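Local coordinates for protein exported gluconolactonase (Xanthomonas campestris pv. campestris, PDB 3DR2) that probably hydrolyses glucono-lactone to gluconate, as a calcium-binding six-bladed beta-propeller of the SMP-30/gluconolactonase family, at residues Val215-Phe220 against Gly250-Ser255; Trp145-Pro150 against Leu202-Thr207; Pro21-Ala26 against Ala30-Ala35; Gly277-Cys282 against Cys298-Pro303. All coordinates share one frame; numbering follows the deposited sequence.

Contact 1: Val215-Phe220 against Gly250-Ser255; sequences VEITAF and GWLWSS
Ile217 meets the 250-255 segment through one atom, its terminal methyl CD1, which reaches both Leu252 and Ser254, same-side neighbours on the opposing strand. Ile217 CD1 lies 3.9 Å from Leu252 CD2 and 3.8 Å from Ser254 OG, and touches Ser254 CB too; these two residues are the whole of its cross-contact shell. The Ile217 and Leu252 side chains run past each other in opposite directions, and the apolar touch is methyl against methyl. The isoleucine reaches this far because CG1 stands anti to the carbonyl carbon (chi1 -65°) and the chain then continues extended to CD1. On the other strand, Ser254 OG donates to Ser255 O at 2.9 Å, in the carbonyl plane and on a lone pair, which is consistent with a set hydroxyl rotation. Further out, Pro241 touches both Ile217 and Ser254, while Phe244 and Val246 of strand 244-246 pack on Leu252. The closest CA atoms, those of Ile217 and Ser254, are 9.1 Å apart, too far for backbone pairing, and the contact is buried packing between propeller sheets. Strand 216-223 is held between strands 201-206 and 226-234, whereas strand 252-254 runs between 244-246 and 259-263 in the next sheet.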
loop_
_atom_site.group_PDB
_atom_site.type_symbol
_atom_site.label_atom_id
_atom_site.label_comp_id
_atom_site.label_asym_id
_atom_site.label_seq_id
_atom_site.Cartn_x
_atom_site.Cartn_y
_atom_site.Cartn_z
ATOM N N VAL A 215 -22.877 -4.230 -14.903
ATOM C CA VAL A 215 -21.781 -3.283 -14.708
ATOM C C VAL A 215 -22.147 -2.184 -15.692
ATOM O O VAL A 215 -22.133 -2.404 -16.904
ATOM C CB VAL A 215 -20.414 -3.877 -15.092
ATOM C CG1 VAL A 215 -19.364 -2.779 -15.082
ATOM C CG2 VAL A 215 -20.026 -4.972 -14.111
ATOM N N GLU A 216 -22.471 -1.002 -15.182
ATOM C CA GLU A 216 -22.902 0.074 -16.053
ATOM C C GLU A 216 -22.900 1.425 -15.357
ATOM O O GLU A 216 -22.618 1.540 -14.164
ATOM C CB GLU A 216 -24.341 -0.197 -16.503
ATOM C CG GLU A 216 -25.319 -0.161 -15.319
ATOM C CD GLU A 216 -26.783 -0.284 -15.713
ATOM O OE1 GLU A 216 -27.588 0.567 -15.276
ATOM O OE2 GLU A 216 -27.131 -1.231 -16.447
ATOM N N ILE A 217 -23.221 2.444 -16.141
ATOM C CA ILE A 217 -23.377 3.792 -15.630
ATOM C C ILE A 217 -24.887 3.948 -15.730
ATOM O O ILE A 217 -25.477 3.762 -16.803
ATOM C CB ILE A 217 -22.703 4.856 -16.509
ATOM C CG1 ILE A 217 -21.186 4.652 -16.503
ATOM C CG2 ILE A 217 -23.041 6.249 -15.977
ATOM C CD1 ILE A 217 -20.436 5.671 -17.337
ATOM N N THR A 218 -25.509 4.257 -14.601
ATOM C CA THR A 218 -26.953 4.412 -14.527
ATOM C C THR A 218 -27.317 5.884 -14.384
ATOM O O THR A 218 -26.569 6.657 -13.797
ATOM C CB THR A 218 -27.500 3.638 -13.313
ATOM O OG1 THR A 218 -26.947 2.316 -13.309
ATOM C CG2 THR A 218 -29.015 3.553 -13.365
ATOM N N ALA A 219 -28.468 6.266 -14.924
ATOM C CA ALA A 219 -28.918 7.646 -14.835
ATOM C C ALA A 219 -30.230 7.718 -14.066
ATOM O O ALA A 219 -31.098 6.858 -14.211
ATOM C CB ALA A 219 -29.094 8.230 -16.228
ATOM N N PHE A 220 -30.357 8.749 -13.240
ATOM C CA PHE A 220 -31.557 8.972 -12.437
ATOM C C PHE A 220 -32.053 10.387 -12.672
ATOM O O PHE A 220 -31.278 11.280 -13.025
ATOM C CB PHE A 220 -31.245 8.845 -10.948
ATOM C CG PHE A 220 -30.963 7.449 -10.488
ATOM C CD1 PHE A 220 -31.997 6.613 -10.087
ATOM C CD2 PHE A 220 -29.651 6.990 -10.388
ATOM C CE1 PHE A 220 -31.734 5.346 -9.587
ATOM C CE2 PHE A 220 -29.375 5.723 -9.889
ATOM C CZ PHE A 220 -30.417 4.896 -9.484
ATOM N N GLY A 250 -21.986 18.866 -20.778
ATOM C CA GLY A 250 -22.826 17.704 -20.542
ATOM C C GLY A 250 -22.205 16.371 -20.909
ATOM O O GLY A 250 -22.835 15.324 -20.745
ATOM N N TRP A 251 -20.976 16.392 -21.416
ATOM C CA TRP A 251 -20.311 15.147 -21.775
ATOM C C TRP A 251 -19.839 14.460 -20.508
ATOM O O TRP A 251 -19.400 15.113 -19.562
ATOM C CB TRP A 251 -19.096 15.401 -22.663
ATOM C CG TRP A 251 -19.404 15.894 -24.033
ATOM C CD1 TRP A 251 -20.638 16.089 -24.587
ATOM C CD2 TRP A 251 -18.450 16.266 -25.029
ATOM N NE1 TRP A 251 -20.509 16.566 -25.872
ATOM C CE2 TRP A 251 -19.177 16.683 -26.168
ATOM C CE3 TRP A 251 -17.050 16.289 -25.072
ATOM C CZ2 TRP A 251 -18.547 17.120 -27.337
ATOM C CZ3 TRP A 251 -16.423 16.723 -26.235
ATOM C CH2 TRP A 251 -17.174 17.133 -27.352
ATOM N N LEU A 252 -19.923 13.137 -20.501
ATOM C CA LEU A 252 -19.494 12.357 -19.354
ATOM C C LEU A 252 -18.197 11.630 -19.711
ATOM O O LEU A 252 -18.154 10.824 -20.643
ATOM C CB LEU A 252 -20.594 11.362 -18.958
ATOM C CG LEU A 252 -20.401 10.575 -17.659
ATOM C CD1 LEU A 252 -21.746 10.119 -17.133
ATOM C CD2 LEU A 252 -19.483 9.389 -17.893
ATOM N N TRP A 253 -17.137 11.951 -18.975
ATOM C CA TRP A 253 -15.819 11.349 -19.173
ATOM C C TRP A 253 -15.673 10.299 -18.088
ATOM O O TRP A 253 -15.593 10.627 -16.899
ATOM C CB TRP A 253 -14.723 12.413 -19.038
ATOM C CG TRP A 253 -14.892 13.584 -19.984
ATOM C CD1 TRP A 253 -15.981 14.402 -20.087
ATOM C CD2 TRP A 253 -13.948 14.051 -20.957
ATOM N NE1 TRP A 253 -15.777 15.347 -21.065
ATOM C CE2 TRP A 253 -14.538 15.156 -21.616
ATOM C CE3 TRP A 253 -12.661 13.643 -21.339
ATOM C CZ2 TRP A 253 -13.884 15.862 -22.638
ATOM C CZ3 TRP A 253 -12.008 14.347 -22.357
ATOM C CH2 TRP A 253 -12.625 15.444 -22.994
ATOM N N SER A 254 -15.620 9.038 -18.501
ATOM C CA SER A 254 -15.546 7.935 -17.555
ATOM C C SER A 254 -14.313 7.061 -17.631
ATOM O O SER A 254 -13.769 6.806 -18.706
ATOM C CB SER A 254 -16.773 7.041 -17.728
ATOM O OG SER A 254 -16.688 5.899 -16.902
ATOM N N SER A 255 -13.886 6.585 -16.471
ATOM C CA SER A 255 -12.745 5.688 -16.405
ATOM C C SER A 255 -13.200 4.334 -16.948
ATOM O O SER A 255 -14.400 4.071 -17.069
ATOM C CB SER A 255 -12.292 5.519 -14.953
ATOM O OG SER A 255 -13.338 4.955 -14.169
#

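Contact 2: Trp145-Pro150 against Leu202-Thr207; sequences WFTDPP and LYVSQT
The Trp145 indole meets Leu202 through the outer carbons of its six-membered ring: Trp145 CZ3 is 3.8 Å from Leu202 CD1, and Trp145 CE3 is 3.9 Å from the same methyl. That methyl approaches obliquely, neither squarely over the ring nor in its plane, and the two side chains also run at a slant to one another. Leu193, Met184 and Arg173 also touch the Trp145 side chain. The ring is brought to the leucine by a first torsion that sets CG anti to the carbonyl carbon (chi1 -69°).

Two residues along, the second touch is between branched side chains. Thr147 CG2 comes within 4.1 Å of Val204 CG1 as the two slide past each other in opposite directions. Thr147 turns its methyl to the valine while OG1 sits between the backbone N and the carbonyl carbon (chi1 55°), where it bonds to Asp135 N and to the main-chain O of Asn191, a calcium ligand. The Asn191 side chain is bonded instead by Thr207, OG1 to ND2. The Thr147 side chain lies about 6 Å from a bound calcium ion, consistent with a second-shell place. The CA atoms of Thr147 and Val204 are 8.2 Å apart, too far for backbone pairing, and the strands meet through side chains. Strand 144-147 belongs to the sheet 136-138, 144-147, 169-174, 182-187, and strand 201-206 lies in the following one, between strands 190-195 and 216-223.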
loop_
_atom_site.group_PDB
_atom_site.type_symbol
_atom_site.label_atom_id
_atom_site.label_comp_id
_atom_site.label_asym_id
_atom_site.label_seq_id
_atom_site.Cartn_x
_atom_site.Cartn_y
_atom_site.Cartn_z
ATOM N N TRP A 145 -23.226 14.282 -1.825
ATOM C CA TRP A 145 -23.821 13.039 -2.308
ATOM C C TRP A 145 -22.716 11.999 -2.401
ATOM O O TRP A 145 -21.617 12.307 -2.852
ATOM C CB TRP A 145 -24.420 13.223 -3.702
ATOM C CG TRP A 145 -25.630 14.101 -3.768
ATOM C CD1 TRP A 145 -25.692 15.445 -3.530
ATOM C CD2 TRP A 145 -26.951 13.695 -4.134
ATOM N NE1 TRP A 145 -26.980 15.902 -3.731
ATOM C CE2 TRP A 145 -27.769 14.846 -4.100
ATOM C CE3 TRP A 145 -27.524 12.467 -4.487
ATOM C CZ2 TRP A 145 -29.133 14.803 -4.408
ATOM C CZ3 TRP A 145 -28.881 12.425 -4.794
ATOM C CH2 TRP A 145 -29.668 13.589 -4.752
ATOM N N PHE A 146 -22.998 10.769 -1.996
ATOM C CA PHE A 146 -21.965 9.741 -2.067
ATOM C C PHE A 146 -22.514 8.336 -2.248
ATOM O O PHE A 146 -23.695 8.084 -2.019
ATOM C CB PHE A 146 -21.079 9.816 -0.818
ATOM C CG PHE A 146 -21.782 9.441 0.468
ATOM C CD1 PHE A 146 -21.760 8.129 0.929
ATOM C CD2 PHE A 146 -22.410 10.412 1.244
ATOM C CE1 PHE A 146 -22.345 7.783 2.148
ATOM C CE2 PHE A 146 -23.000 10.084 2.465
ATOM C CZ PHE A 146 -22.966 8.764 2.920
ATOM N N THR A 147 -21.643 7.430 -2.686
ATOM C CA THR A 147 -22.002 6.035 -2.906
ATOM C C THR A 147 -21.470 5.195 -1.748
ATOM O O THR A 147 -20.399 5.475 -1.199
ATOM C CB THR A 147 -21.389 5.508 -4.209
ATOM O OG1 THR A 147 -19.966 5.717 -4.185
ATOM C CG2 THR A 147 -21.988 6.228 -5.402
ATOM N N ASP A 148 -22.211 4.152 -1.391
ATOM C CA ASP A 148 -21.809 3.312 -0.278
ATOM C C ASP A 148 -21.721 1.809 -0.562
ATOM O O ASP A 148 -22.451 1.014 0.023
ATOM C CB ASP A 148 -22.756 3.551 0.905
ATOM C CG ASP A 148 -22.219 2.988 2.203
ATOM O OD1 ASP A 148 -23.019 2.489 3.023
ATOM O OD2 ASP A 148 -20.993 3.048 2.411
ATOM N N PRO A 149 -20.824 1.397 -1.469
ATOM C CA PRO A 149 -20.686 -0.028 -1.770
ATOM C C PRO A 149 -19.883 -0.649 -0.624
ATOM O O PRO A 149 -19.320 0.073 0.200
ATOM C CB PRO A 149 -19.920 -0.020 -3.087
ATOM C CG PRO A 149 -18.977 1.125 -2.879
ATOM C CD PRO A 149 -19.869 2.196 -2.259
ATOM N N PRO A 150 -19.820 -1.987 -0.546
ATOM C CA PRO A 150 -19.076 -2.663 0.524
ATOM C C PRO A 150 -17.621 -3.017 0.211
ATOM O O PRO A 150 -17.028 -3.845 0.901
ATOM C CB PRO A 150 -19.908 -3.913 0.761
ATOM C CG PRO A 150 -20.275 -4.280 -0.636
ATOM C CD PRO A 150 -20.681 -2.949 -1.259
ATOM N N LEU A 202 -28.750 12.571 -12.402
ATOM C CA LEU A 202 -27.652 12.114 -11.555
ATOM C C LEU A 202 -27.177 10.803 -12.161
ATOM O O LEU A 202 -27.976 9.882 -12.366
ATOM C CB LEU A 202 -28.130 11.850 -10.123
ATOM C CG LEU A 202 -27.097 11.816 -8.982
ATOM C CD1 LEU A 202 -27.507 10.767 -7.964
ATOM C CD2 LEU A 202 -25.708 11.522 -9.502
ATOM N N TYR A 203 -25.883 10.722 -12.460
ATOM C CA TYR A 203 -25.308 9.509 -13.026
ATOM C C TYR A 203 -24.593 8.770 -11.903
ATOM O O TYR A 203 -23.892 9.386 -11.102
ATOM C CB TYR A 203 -24.297 9.849 -14.122
ATOM C CG TYR A 203 -24.836 10.709 -15.241
ATOM C CD1 TYR A 203 -24.623 12.083 -15.252
ATOM C CD2 TYR A 203 -25.540 10.141 -16.305
ATOM C CE1 TYR A 203 -25.089 12.874 -16.291
ATOM C CE2 TYR A 203 -26.011 10.924 -17.351
ATOM C CZ TYR A 203 -25.778 12.293 -17.338
ATOM O OH TYR A 203 -26.220 13.078 -18.380
ATOM N N VAL A 204 -24.776 7.455 -11.846
ATOM C CA VAL A 204 -24.148 6.629 -10.818
ATOM C C VAL A 204 -23.740 5.313 -11.454
ATOM O O VAL A 204 -24.560 4.657 -12.089
ATOM C CB VAL A 204 -25.132 6.301 -9.670
ATOM C CG1 VAL A 204 -24.424 5.508 -8.585
ATOM C CG2 VAL A 204 -25.725 7.579 -9.096
ATOM N N SER A 205 -22.485 4.914 -11.299
ATOM C CA SER A 205 -22.083 3.644 -11.888
ATOM C C SER A 205 -22.273 2.527 -10.870
ATOM O O SER A 205 -22.276 2.764 -9.661
ATOM C CB SER A 205 -20.622 3.684 -12.361
ATOM O OG SER A 205 -19.715 3.785 -11.278
ATOM N N GLN A 206 -22.462 1.313 -11.373
ATOM C CA GLN A 206 -22.638 0.138 -10.531
ATOM C C GLN A 206 -21.582 -0.835 -11.032
ATOM O O GLN A 206 -21.569 -1.182 -12.211
ATOM C CB GLN A 206 -24.042 -0.457 -10.717
ATOM C CG GLN A 206 -25.184 0.484 -10.364
ATOM C CD GLN A 206 -26.545 -0.195 -10.446
ATOM O OE1 GLN A 206 -26.815 -1.156 -9.724
ATOM N NE2 GLN A 206 -27.403 0.296 -11.334
ATOM N N THR A 207 -20.692 -1.269 -10.148
ATOM C CA THR A 207 -19.616 -2.164 -10.559
ATOM C C THR A 207 -19.476 -3.423 -9.719
ATOM O O THR A 207 -18.469 -3.620 -9.041
ATOM C CB THR A 207 -18.268 -1.415 -10.546
ATOM O OG1 THR A 207 -17.930 -1.065 -9.200
ATOM C CG2 THR A 207 -18.366 -0.147 -11.374
#

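Contact 3: Pro21-Ala26 against Ala30-Ala35; sequences PRITHA and ARLGDA
Ile23 and Leu32 point at each other between an extended segment and a short helix, and their side chains meet at an angle, end methyl against end methyl. Ile23 CD1 stands 3.3 Å from Leu32 CD1, tighter than usual for two carbons, and the same Ile23 methyl also lies 3.9 Å from Leu32 CB. Both residues carry their gamma branch anti to the carbonyl carbon (CG1 of Ile23, chi1 -49°; CG of Leu32, chi1 -58°), which sends the two extended side chains toward one another.

Pro21 adds a second apolar surface to the leucine: Pro21 CB lies 4.0 Å from Leu32 CD1, so that one methyl is met by both Pro21 and Ile23. On its other flank the pyrrolidine ring approaches the backbone, with Pro21 CD 3.9 Å from Ala35 O.

The arrangement is a short edge strand leading through an N-cap into a single helix that folds back on it. Residues 22-23 form a weakly bonded strand beside strand 269-274, His25 is the N-cap, and helix 26-32 returns Leu32 over Ile23. Within that helix, Ala30 N donates to Ala26 O at 3.1 Å, with the N-H...O angle bent to 144° and the donor tilted from the carbonyl plane. After Leu32 the chain leaves the helix at Gly33, whose positive phi suits the i+1 position of the type II' turn from Leu32 to Ala35, closed by a bond from Ala35 N to Leu32 O. Leu302 and Trp253 meet Leu32 CD2, Leu304 also touches the leucine side chain, and the neighbouring Arg31 forms a salt bridge with Asp247.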
loop_
_atom_site.group_PDB
_atom_site.type_symbol
_atom_site.label_atom_id
_atom_site.label_comp_id
_atom_site.label_asym_id
_atom_site.label_seq_id
_atom_site.Cartn_x
_atom_site.Cartn_y
_atom_site.Cartn_z
ATOM N N PRO A 21 -5.205 9.352 -28.282
ATOM C CA PRO A 21 -6.667 9.236 -28.312
ATOM C C PRO A 21 -7.270 8.746 -29.628
ATOM O O PRO A 21 -6.812 9.108 -30.714
ATOM C CB PRO A 21 -7.126 10.648 -27.960
ATOM C CG PRO A 21 -6.057 11.109 -27.034
ATOM C CD PRO A 21 -4.802 10.660 -27.738
ATOM N N ARG A 22 -8.299 7.911 -29.502
ATOM C CA ARG A 22 -9.032 7.345 -30.636
ATOM C C ARG A 22 -10.342 8.128 -30.676
ATOM O O ARG A 22 -11.277 7.826 -29.925
ATOM C CB ARG A 22 -9.311 5.862 -30.382
ATOM C CG ARG A 22 -10.138 5.160 -31.447
ATOM C CD ARG A 22 -10.779 3.907 -30.858
ATOM N NE ARG A 22 -11.487 3.100 -31.849
ATOM C CZ ARG A 22 -10.899 2.464 -32.859
ATOM N NH1 ARG A 22 -9.584 2.542 -33.022
ATOM N NH2 ARG A 22 -11.627 1.743 -33.704
ATOM N N ILE A 23 -10.410 9.126 -31.551
ATOM C CA ILE A 23 -11.592 9.981 -31.637
ATOM C C ILE A 23 -12.376 9.879 -32.937
ATOM O O ILE A 23 -11.864 10.194 -34.010
ATOM C CB ILE A 23 -11.202 11.454 -31.457
ATOM C CG1 ILE A 23 -10.308 11.606 -30.223
ATOM C CG2 ILE A 23 -12.445 12.306 -31.312
ATOM C CD1 ILE A 23 -9.661 12.969 -30.121
ATOM N N THR A 24 -13.630 9.462 -32.834
ATOM C CA THR A 24 -14.480 9.350 -34.007
ATOM C C THR A 24 -15.309 10.625 -34.159
ATOM O O THR A 24 -15.511 11.115 -35.274
ATOM C CB THR A 24 -15.416 8.132 -33.896
ATOM O OG1 THR A 24 -16.123 8.177 -32.649
ATOM C CG2 THR A 24 -14.606 6.837 -33.978
ATOM N N HIS A 25 -15.769 11.169 -33.034
ATOM C CA HIS A 25 -16.576 12.387 -33.035
ATOM C C HIS A 25 -15.746 13.610 -33.421
ATOM O O HIS A 25 -14.626 13.788 -32.937
ATOM C CB HIS A 25 -17.179 12.622 -31.650
ATOM C CG HIS A 25 -18.378 13.515 -31.663
ATOM N ND1 HIS A 25 -18.735 14.301 -30.590
ATOM C CD2 HIS A 25 -19.325 13.719 -32.610
ATOM C CE1 HIS A 25 -19.850 14.951 -30.873
ATOM N NE2 HIS A 25 -20.229 14.615 -32.093
ATOM N N ALA A 26 -16.302 14.459 -34.283
ATOM C CA ALA A 26 -15.602 15.659 -34.725
ATOM C C ALA A 26 -15.497 16.689 -33.607
ATOM O O ALA A 26 -14.475 17.364 -33.466
ATOM C CB ALA A 26 -16.311 16.269 -35.932
ATOM N N ALA A 30 -12.013 18.174 -31.821
ATOM C CA ALA A 30 -11.716 19.596 -31.715
ATOM C C ALA A 30 -11.329 19.940 -30.277
ATOM O O ALA A 30 -10.384 20.693 -30.038
ATOM C CB ALA A 30 -12.924 20.412 -32.140
ATOM N N ARG A 31 -12.066 19.379 -29.325
ATOM C CA ARG A 31 -11.807 19.610 -27.905
ATOM C C ARG A 31 -10.398 19.171 -27.497
ATOM O O ARG A 31 -9.707 19.870 -26.752
ATOM C CB ARG A 31 -12.836 18.845 -27.064
ATOM C CG ARG A 31 -12.677 19.009 -25.556
ATOM C CD ARG A 31 -13.182 20.364 -25.084
ATOM N NE ARG A 31 -14.619 20.509 -25.304
ATOM C CZ ARG A 31 -15.558 19.894 -24.588
ATOM N NH1 ARG A 31 -16.841 20.083 -24.868
ATOM N NH2 ARG A 31 -15.220 19.105 -23.579
ATOM N N LEU A 32 -9.977 18.011 -27.995
ATOM C CA LEU A 32 -8.666 17.454 -27.666
ATOM C C LEU A 32 -7.497 17.954 -28.503
ATOM O O LEU A 32 -6.387 18.083 -27.995
ATOM C CB LEU A 32 -8.703 15.928 -27.764
ATOM C CG LEU A 32 -9.712 15.192 -26.881
ATOM C CD1 LEU A 32 -9.422 13.703 -26.917
ATOM C CD2 LEU A 32 -9.616 15.706 -25.460
ATOM N N GLY A 33 -7.733 18.231 -29.781
ATOM C CA GLY A 33 -6.639 18.674 -30.626
ATOM C C GLY A 33 -5.569 17.595 -30.627
ATOM O O GLY A 33 -5.888 16.409 -30.677
ATOM N N ASP A 34 -4.302 17.995 -30.553
ATOM C CA ASP A 34 -3.198 17.038 -30.546
ATOM C C ASP A 34 -2.690 16.721 -29.135
ATOM O O ASP A 34 -1.540 16.319 -28.954
ATOM C CB ASP A 34 -2.040 17.570 -31.396
ATOM C CG ASP A 34 -2.362 17.584 -32.883
ATOM O OD1 ASP A 34 -3.389 18.181 -33.270
ATOM O OD2 ASP A 34 -1.584 16.998 -33.666
ATOM N N ALA A 35 -3.556 16.891 -28.141
ATOM C CA ALA A 35 -3.183 16.629 -26.755
ATOM C C ALA A 35 -2.715 15.193 -26.550
ATOM O O ALA A 35 -3.323 14.253 -27.061
ATOM C CB ALA A 35 -4.366 16.924 -25.834
#

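Contact 4: Gly277-Cys282 against Cys298-Pro303; sequences GTASNC and CLWMLP
Trp300 brings the outer rim of its indole up to the backbone of residues 277-279. The closest approaches are carbon to carbonyl oxygen: Trp300 CH2 is 3.8 Å from Gly277 O and equally 3.8 Å from Thr278 O. They differ in direction, since Thr278 O lies at the ring edge and in its plane, whereas Gly277 O comes in obliquely. At this length they are at most weakly favourable and count as packing.

The apolar part is slight. Ala279 CB is 4.5 Å from Trp300 CZ3, and Ala279 CA also sits near the ring plane at the edge. One indole face is taken within its own strand by Cys298 CB, 3.3 Å above the plane and offset toward the rim. CG of Trp300 is anti to its carbonyl carbon (chi1 -59°), which carries the ring off the strand to this loop.

Strand 298-303 lies between strands 38-41 and 290-295, in the blade that closes the propeller, in the Velcro manner, by combining N-terminal strands (14-15, 38-41) with C-terminal ones. Residues 277-280 lead into strand 281-284 of that blade, where Ser280 and Asn281 form a classic bulge opposite Thr294.

None of the hydrogen bonds joins the two segments. Within 277-282, Cys282 N donates to Asn281 OD1 at 2.8 Å (N-H...O 139°), while Asn281 ND2 bonds outward to Asp135 and to the calcium ligand Glu48.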
loop_
_atom_site.group_PDB
_atom_site.type_symbol
_atom_site.label_atom_id
_atom_site.label_comp_id
_atom_site.label_asym_id
_atom_site.label_seq_id
_atom_site.Cartn_x
_atom_site.Cartn_y
_atom_site.Cartn_z
ATOM N N GLY A 277 -2.408 2.061 -17.955
ATOM C CA GLY A 277 -2.900 1.019 -17.069
ATOM C C GLY A 277 -4.373 1.274 -16.810
ATOM O O GLY A 277 -4.925 2.239 -17.321
ATOM N N THR A 278 -5.021 0.417 -16.032
ATOM C CA THR A 278 -6.434 0.618 -15.737
ATOM C C THR A 278 -6.613 2.002 -15.120
ATOM O O THR A 278 -5.763 2.453 -14.356
ATOM C CB THR A 278 -6.949 -0.443 -14.743
ATOM O OG1 THR A 278 -6.858 -1.739 -15.346
ATOM C CG2 THR A 278 -8.400 -0.162 -14.358
ATOM N N ALA A 279 -7.697 2.682 -15.474
ATOM C CA ALA A 279 -7.976 3.999 -14.918
ATOM C C ALA A 279 -9.085 3.844 -13.884
ATOM O O ALA A 279 -10.080 3.167 -14.133
ATOM C CB ALA A 279 -8.409 4.965 -16.014
ATOM N N SER A 280 -8.918 4.486 -12.734
ATOM C CA SER A 280 -9.900 4.387 -11.655
ATOM C C SER A 280 -10.844 5.574 -11.515
ATOM O O SER A 280 -11.947 5.434 -10.990
ATOM C CB SER A 280 -9.180 4.196 -10.319
ATOM O OG SER A 280 -8.458 5.377 -9.974
ATOM N N ASN A 281 -10.423 6.746 -11.979
ATOM C CA ASN A 281 -11.255 7.932 -11.822
ATOM C C ASN A 281 -10.674 9.071 -12.656
ATOM O O ASN A 281 -9.585 8.951 -13.217
ATOM C CB ASN A 281 -11.260 8.342 -10.341
ATOM C CG ASN A 281 -12.572 8.955 -9.897
ATOM O OD1 ASN A 281 -13.144 9.787 -10.589
ATOM N ND2 ASN A 281 -13.048 8.552 -8.718
ATOM N N CYS A 282 -11.413 10.167 -12.753
ATOM C CA CYS A 282 -10.930 11.330 -13.486
ATOM C C CYS A 282 -11.720 12.564 -13.100
ATOM O O CYS A 282 -12.820 12.464 -12.548
ATOM C CB CYS A 282 -10.987 11.101 -15.005
ATOM S SG CYS A 282 -12.633 10.813 -15.732
ATOM N N CYS A 298 -0.314 5.607 -10.669
ATOM C CA CYS A 298 -0.291 6.897 -11.348
ATOM C C CYS A 298 -1.386 7.942 -11.267
ATOM O O CYS A 298 -2.550 7.665 -10.987
ATOM C CB CYS A 298 -0.073 6.660 -12.842
ATOM S SG CYS A 298 1.219 5.488 -13.260
ATOM N N LEU A 299 -0.960 9.162 -11.584
ATOM C CA LEU A 299 -1.829 10.323 -11.706
ATOM C C LEU A 299 -1.400 10.830 -13.088
ATOM O O LEU A 299 -0.251 11.242 -13.273
ATOM C CB LEU A 299 -1.521 11.384 -10.648
ATOM C CG LEU A 299 -2.599 12.429 -10.316
ATOM C CD1 LEU A 299 -1.957 13.801 -10.289
ATOM C CD2 LEU A 299 -3.755 12.403 -11.305
ATOM N N TRP A 300 -2.298 10.752 -14.061
ATOM C CA TRP A 300 -1.986 11.214 -15.413
ATOM C C TRP A 300 -2.739 12.510 -15.685
ATOM O O TRP A 300 -3.676 12.859 -14.968
ATOM C CB TRP A 300 -2.411 10.172 -16.446
ATOM C CG TRP A 300 -1.775 8.821 -16.282
ATOM C CD1 TRP A 300 -0.455 8.501 -16.446
ATOM C CD2 TRP A 300 -2.449 7.594 -15.971
ATOM N NE1 TRP A 300 -0.268 7.149 -16.264
ATOM C CE2 TRP A 300 -1.474 6.570 -15.970
ATOM C CE3 TRP A 300 -3.783 7.261 -15.696
ATOM C CZ2 TRP A 300 -1.792 5.233 -15.706
ATOM C CZ3 TRP A 300 -4.100 5.930 -15.433
ATOM C CH2 TRP A 300 -3.105 4.934 -15.442
ATOM N N MET A 301 -2.335 13.230 -16.727
ATOM C CA MET A 301 -3.020 14.469 -17.069
ATOM C C MET A 301 -3.011 14.710 -18.570
ATOM O O MET A 301 -2.017 14.445 -19.244
ATOM C CB MET A 301 -2.382 15.666 -16.350
ATOM C CG MET A 301 -3.142 16.986 -16.539
ATOM S SD MET A 301 -2.545 18.033 -17.927
ATOM C CE MET A 301 -1.048 18.676 -17.180
ATOM N N LEU A 302 -4.135 15.199 -19.083
ATOM C CA LEU A 302 -4.280 15.494 -20.503
ATOM C C LEU A 302 -4.571 16.985 -20.644
ATOM O O LEU A 302 -5.670 17.450 -20.330
ATOM C CB LEU A 302 -5.435 14.683 -21.101
ATOM C CG LEU A 302 -5.553 14.724 -22.628
ATOM C CD1 LEU A 302 -4.334 14.063 -23.243
ATOM C CD2 LEU A 302 -6.822 14.007 -23.075
ATOM N N PRO A 303 -3.587 17.756 -21.129
ATOM C CA PRO A 303 -3.757 19.199 -21.301
ATOM C C PRO A 303 -4.438 19.540 -22.621
ATOM O O PRO A 303 -3.906 19.271 -23.694
ATOM C CB PRO A 303 -2.326 19.707 -21.229
ATOM C CG PRO A 303 -1.584 18.639 -21.968
ATOM C CD PRO A 303 -2.212 17.342 -21.469
#

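Overall arrangement
Contacts 1 and 2 are fully buried, contacts 3 and 4 partly so; contact 3 lies farthest out, its centre about 23 Å from the chain's centre. Contacts 1 and 2 share a sheet, in which strands 201-206 and 216-223 are neighbours, with Thr218 N 2.7 Å from Val204 O in a probable hydrogen bond. Each joins different sheets by apolar packing, an indole in contact 2, beside a calcium site, and a methyl beside a serine in contact 1. Contact 4 sets a ring rim against carbonyls of the loop entering strand 281-284 of the same sheet. Contact 3 is a local fold-back with one helical hydrogen bond. Trp253 on Leu32 ties contact 1 to contact 3, and Leu302 joins contact 3 to contact 4.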